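Local coordinates for protein S-adenosylmethionine decarboxylase proenzyme (PDB 2III) that probably catalyses the pyruvoyl-dependent decarboxylation of S-adenosylmethionine, supplying the propylamine donor for spermidine synthesis, after autocatalytic cleavage of its own proenzyme chain, at residues Leu5-Val16 / Gly75-Gly85. Residues are numbered along the deposited sequence; the frame is centred on the assembly and turned at random.
Sequences LGLHILADLYGV and GLATVDVYTCG
His8 of one strand and Asp80 and Tyr82 of its neighbour interlock on one face of the antiparallel sheet in this two-layer alpha/beta sandwich. The neighbouring strands 6-14 and 76-84 run at 174° and are joined by paired backbone bonds from Leu7-Thr83 to Leu13-Ala77; among them, Ile9 N donates to Val81 O at 2.8 Å.

With CG anti to the backbone N (chi1 -176°), the His8 imidazole lies across the strand boundary, and NE2 donates to Asp80 OD1 at 2.8 Å. The carboxylate oxygen sits in the imidazole plane, yet it receives the bond on its anti side, 31° out of its own plane. Tyr82 CB sits over one face of the imidazole and Leu10 CD2 over the opposite one, each offset toward the rim. The two rings are nearly parallel but slid so far apart that they barely overlap; instead each CB lies over the other's ring, His8 CB 4.3 Å from the Tyr82 centroid. ND1 is hydrogen-bonded to Arg113 NH1 of the same chain, so both ring nitrogens are engaged and the imidazole's rotation is fixed.

This face meets the second subunit, whose Arg113 forms salt bridges with Asp12 and Asp80, while the Thr78 hydroxyl hydrogen-bonds to that of Tyr82 in the second subunit, and the Tyr82 hydroxyl reciprocally to that of Thr78 there. On the other face, Leu13 CD1 meets Val79 CG2, and helix 87-101 covers Leu7, Ile9 and Leu13. Cys84, the predicted catalytic proton donor, lies beside Ser64, the predicted pyruvoyl precursor, consistent with the active site lying at the Cys84 end of the strand pair.

At the far end, Gly75 and Leu76 form a G1 beta bulge opposite Trp71 of the adjoining strand 65-71, and Gly75 O accepts Val16 N. Nearby, Leu76 CD1 makes a CH-pi contact over the centre of the Tyr14 ring, 4.0 Å from CD1 to the centroid.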
loop_
_atom_site.group_PDB
_atom_site.type_symbol
_atom_site.label_atom_id
_atom_site.label_comp_id
_atom_site.label_asym_id
_atom_site.label_seq_id
_atom_site.Cartn_x
_atom_site.Cartn_y
_atom_site.Cartn_z
ATOM N N LEU A 5 1.922 -1.354 -15.903
ATOM C CA LEU A 5 3.151 -0.807 -15.341
ATOM C C LEU A 5 3.520 -1.486 -14.037
ATOM O O LEU A 5 4.681 -1.454 -13.622
ATOM C CB LEU A 5 3.012 0.703 -15.110
ATOM C CG LEU A 5 3.032 1.581 -16.365
ATOM C CD1 LEU A 5 2.722 3.021 -15.992
ATOM C CD2 LEU A 5 4.398 1.476 -17.048
ATOM N N GLY A 6 2.529 -2.094 -13.389
ATOM C CA GLY A 6 2.792 -2.765 -12.130
ATOM C C GLY A 6 1.761 -3.803 -11.741
ATOM O O GLY A 6 0.635 -3.810 -12.239
ATOM N N LEU A 7 2.160 -4.696 -10.843
ATOM C CA LEU A 7 1.283 -5.745 -10.361
ATOM C C LEU A 7 1.203 -5.574 -8.849
ATOM O O LEU A 7 2.223 -5.476 -8.163
ATOM C CB LEU A 7 1.850 -7.118 -10.704
ATOM C CG LEU A 7 0.852 -8.261 -10.538
ATOM C CD1 LEU A 7 -0.179 -8.212 -11.655
ATOM C CD2 LEU A 7 1.585 -9.563 -10.579
ATOM N N HIS A 8 -0.017 -5.542 -8.336
ATOM C CA HIS A 8 -0.252 -5.333 -6.920
ATOM C C HIS A 8 -1.042 -6.496 -6.342
ATOM O O HIS A 8 -2.172 -6.765 -6.749
ATOM C CB HIS A 8 -1.016 -4.008 -6.747
ATOM C CG HIS A 8 -1.263 -3.606 -5.327
ATOM N ND1 HIS A 8 -1.783 -2.373 -4.993
ATOM C CD2 HIS A 8 -1.093 -4.271 -4.159
ATOM C CE1 HIS A 8 -1.923 -2.295 -3.682
ATOM N NE2 HIS A 8 -1.513 -3.432 -3.151
ATOM N N ILE A 9 -0.425 -7.193 -5.399
ATOM C CA ILE A 9 -1.058 -8.311 -4.729
ATOM C C ILE A 9 -1.347 -7.915 -3.283
ATOM O O ILE A 9 -0.468 -7.420 -2.575
ATOM C CB ILE A 9 -0.139 -9.544 -4.664
ATOM C CG1 ILE A 9 0.410 -9.888 -6.046
ATOM C CG2 ILE A 9 -0.916 -10.732 -4.097
ATOM C CD1 ILE A 9 1.529 -10.926 -5.998
ATOM N N LEU A 10 -2.581 -8.118 -2.846
ATOM C CA LEU A 10 -2.913 -7.826 -1.465
ATOM C C LEU A 10 -3.585 -9.062 -0.897
ATOM O O LEU A 10 -4.345 -9.740 -1.585
ATOM C CB LEU A 10 -3.817 -6.590 -1.344
ATOM C CG LEU A 10 -4.904 -6.252 -2.361
ATOM C CD1 LEU A 10 -5.696 -5.058 -1.859
ATOM C CD2 LEU A 10 -4.281 -5.922 -3.706
ATOM N N ALA A 11 -3.271 -9.380 0.353
ATOM C CA ALA A 11 -3.846 -10.549 0.990
ATOM C C ALA A 11 -4.093 -10.306 2.459
ATOM O O ALA A 11 -3.329 -9.606 3.119
ATOM C CB ALA A 11 -2.913 -11.733 0.825
ATOM N N ASP A 12 -5.180 -10.875 2.964
ATOM C CA ASP A 12 -5.489 -10.773 4.377
ATOM C C ASP A 12 -5.234 -12.191 4.883
ATOM O O ASP A 12 -5.874 -13.146 4.440
ATOM C CB ASP A 12 -6.945 -10.353 4.588
ATOM C CG ASP A 12 -7.259 -9.006 3.954
ATOM O OD1 ASP A 12 -6.318 -8.215 3.707
ATOM O OD2 ASP A 12 -8.454 -8.733 3.713
ATOM N N LEU A 13 -4.273 -12.326 5.787
ATOM C CA LEU A 13 -3.905 -13.633 6.317
ATOM C C LEU A 13 -4.490 -13.885 7.702
ATOM O O LEU A 13 -4.265 -13.106 8.625
ATOM C CB LEU A 13 -2.379 -13.748 6.374
ATOM C CG LEU A 13 -1.578 -13.178 5.199
ATOM C CD1 LEU A 13 -0.114 -13.509 5.414
ATOM C CD2 LEU A 13 -2.060 -13.753 3.872
ATOM N N TYR A 14 -5.229 -14.984 7.841
ATOM C CA TYR A 14 -5.854 -15.346 9.109
ATOM C C TYR A 14 -5.258 -16.619 9.707
ATOM O O TYR A 14 -4.651 -17.433 9.009
ATOM C CB TYR A 14 -7.358 -15.558 8.922
ATOM C CG TYR A 14 -8.100 -14.360 8.372
ATOM C CD1 TYR A 14 -9.009 -13.657 9.164
ATOM C CD2 TYR A 14 -7.908 -13.936 7.050
ATOM C CE1 TYR A 14 -9.706 -12.573 8.662
ATOM C CE2 TYR A 14 -8.608 -12.842 6.536
ATOM C CZ TYR A 14 -9.506 -12.168 7.353
ATOM O OH TYR A 14 -10.215 -11.093 6.871
ATOM N N GLY A 15 -5.446 -16.789 11.010
ATOM C CA GLY A 15 -4.932 -17.974 11.669
ATOM C C GLY A 15 -3.430 -17.934 11.829
ATOM O O GLY A 15 -2.788 -18.973 11.947
ATOM N N VAL A 16 -2.868 -16.730 11.832
ATOM C CA VAL A 16 -1.429 -16.569 11.987
ATOM C C VAL A 16 -1.054 -16.528 13.468
ATOM O O VAL A 16 -1.649 -15.780 14.244
ATOM C CB VAL A 16 -0.936 -15.267 11.329
ATOM C CG1 VAL A 16 0.552 -15.065 11.634
ATOM C CG2 VAL A 16 -1.193 -15.312 9.817
ATOM N N GLY A 75 -4.815 -12.866 15.112
ATOM C CA GLY A 75 -4.054 -13.780 14.274
ATOM C C GLY A 75 -4.120 -13.293 12.840
ATOM O O GLY A 75 -4.118 -14.080 11.889
ATOM N N LEU A 76 -4.153 -11.976 12.688
ATOM C CA LEU A 76 -4.280 -11.367 11.374
ATOM C C LEU A 76 -3.164 -10.438 10.938
ATOM O O LEU A 76 -2.628 -9.655 11.733
ATOM C CB LEU A 76 -5.601 -10.598 11.303
ATOM C CG LEU A 76 -5.782 -9.675 10.094
ATOM C CD1 LEU A 76 -6.066 -10.513 8.865
ATOM C CD2 LEU A 76 -6.915 -8.690 10.354
ATOM N N ALA A 77 -2.850 -10.525 9.647
ATOM C CA ALA A 77 -1.839 -9.684 9.019
ATOM C C ALA A 77 -2.349 -9.311 7.626
ATOM O O ALA A 77 -2.771 -10.175 6.862
ATOM C CB ALA A 77 -0.508 -10.436 8.912
ATOM N N THR A 78 -2.329 -8.024 7.303
ATOM C CA THR A 78 -2.765 -7.571 5.993
ATOM C C THR A 78 -1.514 -7.167 5.228
ATOM O O THR A 78 -0.769 -6.270 5.645
ATOM C CB THR A 78 -3.755 -6.396 6.115
ATOM O OG1 THR A 78 -3.229 -5.401 7.007
ATOM C CG2 THR A 78 -5.089 -6.910 6.650
ATOM N N VAL A 79 -1.295 -7.844 4.105
ATOM C CA VAL A 79 -0.106 -7.646 3.285
ATOM C C VAL A 79 -0.317 -7.079 1.878
ATOM O O VAL A 79 -1.292 -7.397 1.203
ATOM C CB VAL A 79 0.636 -8.985 3.125
ATOM C CG1 VAL A 79 1.997 -8.751 2.483
ATOM C CG2 VAL A 79 0.764 -9.682 4.490
ATOM N N ASP A 80 0.622 -6.249 1.437
ATOM C CA ASP A 80 0.573 -5.676 0.099
ATOM C C ASP A 80 1.931 -5.823 -0.568
ATOM O O ASP A 80 2.959 -5.440 0.004
ATOM C CB ASP A 80 0.234 -4.178 0.134
ATOM C CG ASP A 80 -1.225 -3.904 0.431
ATOM O OD1 ASP A 80 -1.866 -3.216 -0.397
ATOM O OD2 ASP A 80 -1.725 -4.356 1.487
ATOM N N VAL A 81 1.939 -6.384 -1.771
ATOM C CA VAL A 81 3.174 -6.505 -2.533
ATOM C C VAL A 81 2.880 -5.890 -3.888
ATOM O O VAL A 81 2.191 -6.476 -4.711
ATOM C CB VAL A 81 3.635 -7.962 -2.704
ATOM C CG1 VAL A 81 4.864 -8.012 -3.619
ATOM C CG2 VAL A 81 4.002 -8.542 -1.348
ATOM N N TYR A 82 3.410 -4.689 -4.093
ATOM C CA TYR A 82 3.211 -3.914 -5.313
ATOM C C TYR A 82 4.568 -3.614 -5.964
ATOM O O TYR A 82 5.349 -2.835 -5.425
ATOM C CB TYR A 82 2.496 -2.611 -4.925
ATOM C CG TYR A 82 2.126 -1.656 -6.041
ATOM C CD1 TYR A 82 1.456 -0.469 -5.751
ATOM C CD2 TYR A 82 2.436 -1.928 -7.380
ATOM C CE1 TYR A 82 1.099 0.429 -6.757
ATOM C CE2 TYR A 82 2.085 -1.031 -8.401
ATOM C CZ TYR A 82 1.418 0.145 -8.080
ATOM O OH TYR A 82 1.086 1.057 -9.063
ATOM N N THR A 83 4.844 -4.245 -7.109
ATOM C CA THR A 83 6.099 -4.029 -7.842
ATOM C C THR A 83 5.812 -3.541 -9.263
ATOM O O THR A 83 4.708 -3.721 -9.783
ATOM C CB THR A 83 6.923 -5.323 -7.967
ATOM O OG1 THR A 83 6.215 -6.257 -8.791
ATOM C CG2 THR A 83 7.150 -5.948 -6.605
ATOM N N CYS A 84 6.814 -2.941 -9.897
ATOM C CA CYS A 84 6.667 -2.431 -11.260
ATOM C C CYS A 84 7.614 -3.139 -12.221
ATOM O O CYS A 84 8.818 -3.195 -11.981
ATOM C CB CYS A 84 6.953 -0.927 -11.296
ATOM S SG CYS A 84 5.935 0.048 -10.176
ATOM N N GLY A 85 7.072 -3.684 -13.304
ATOM C CA GLY A 85 7.911 -4.368 -14.272
ATOM C C GLY A 85 8.003 -5.886 -14.181
ATOM O O GLY A 85 7.581 -6.578 -15.108
#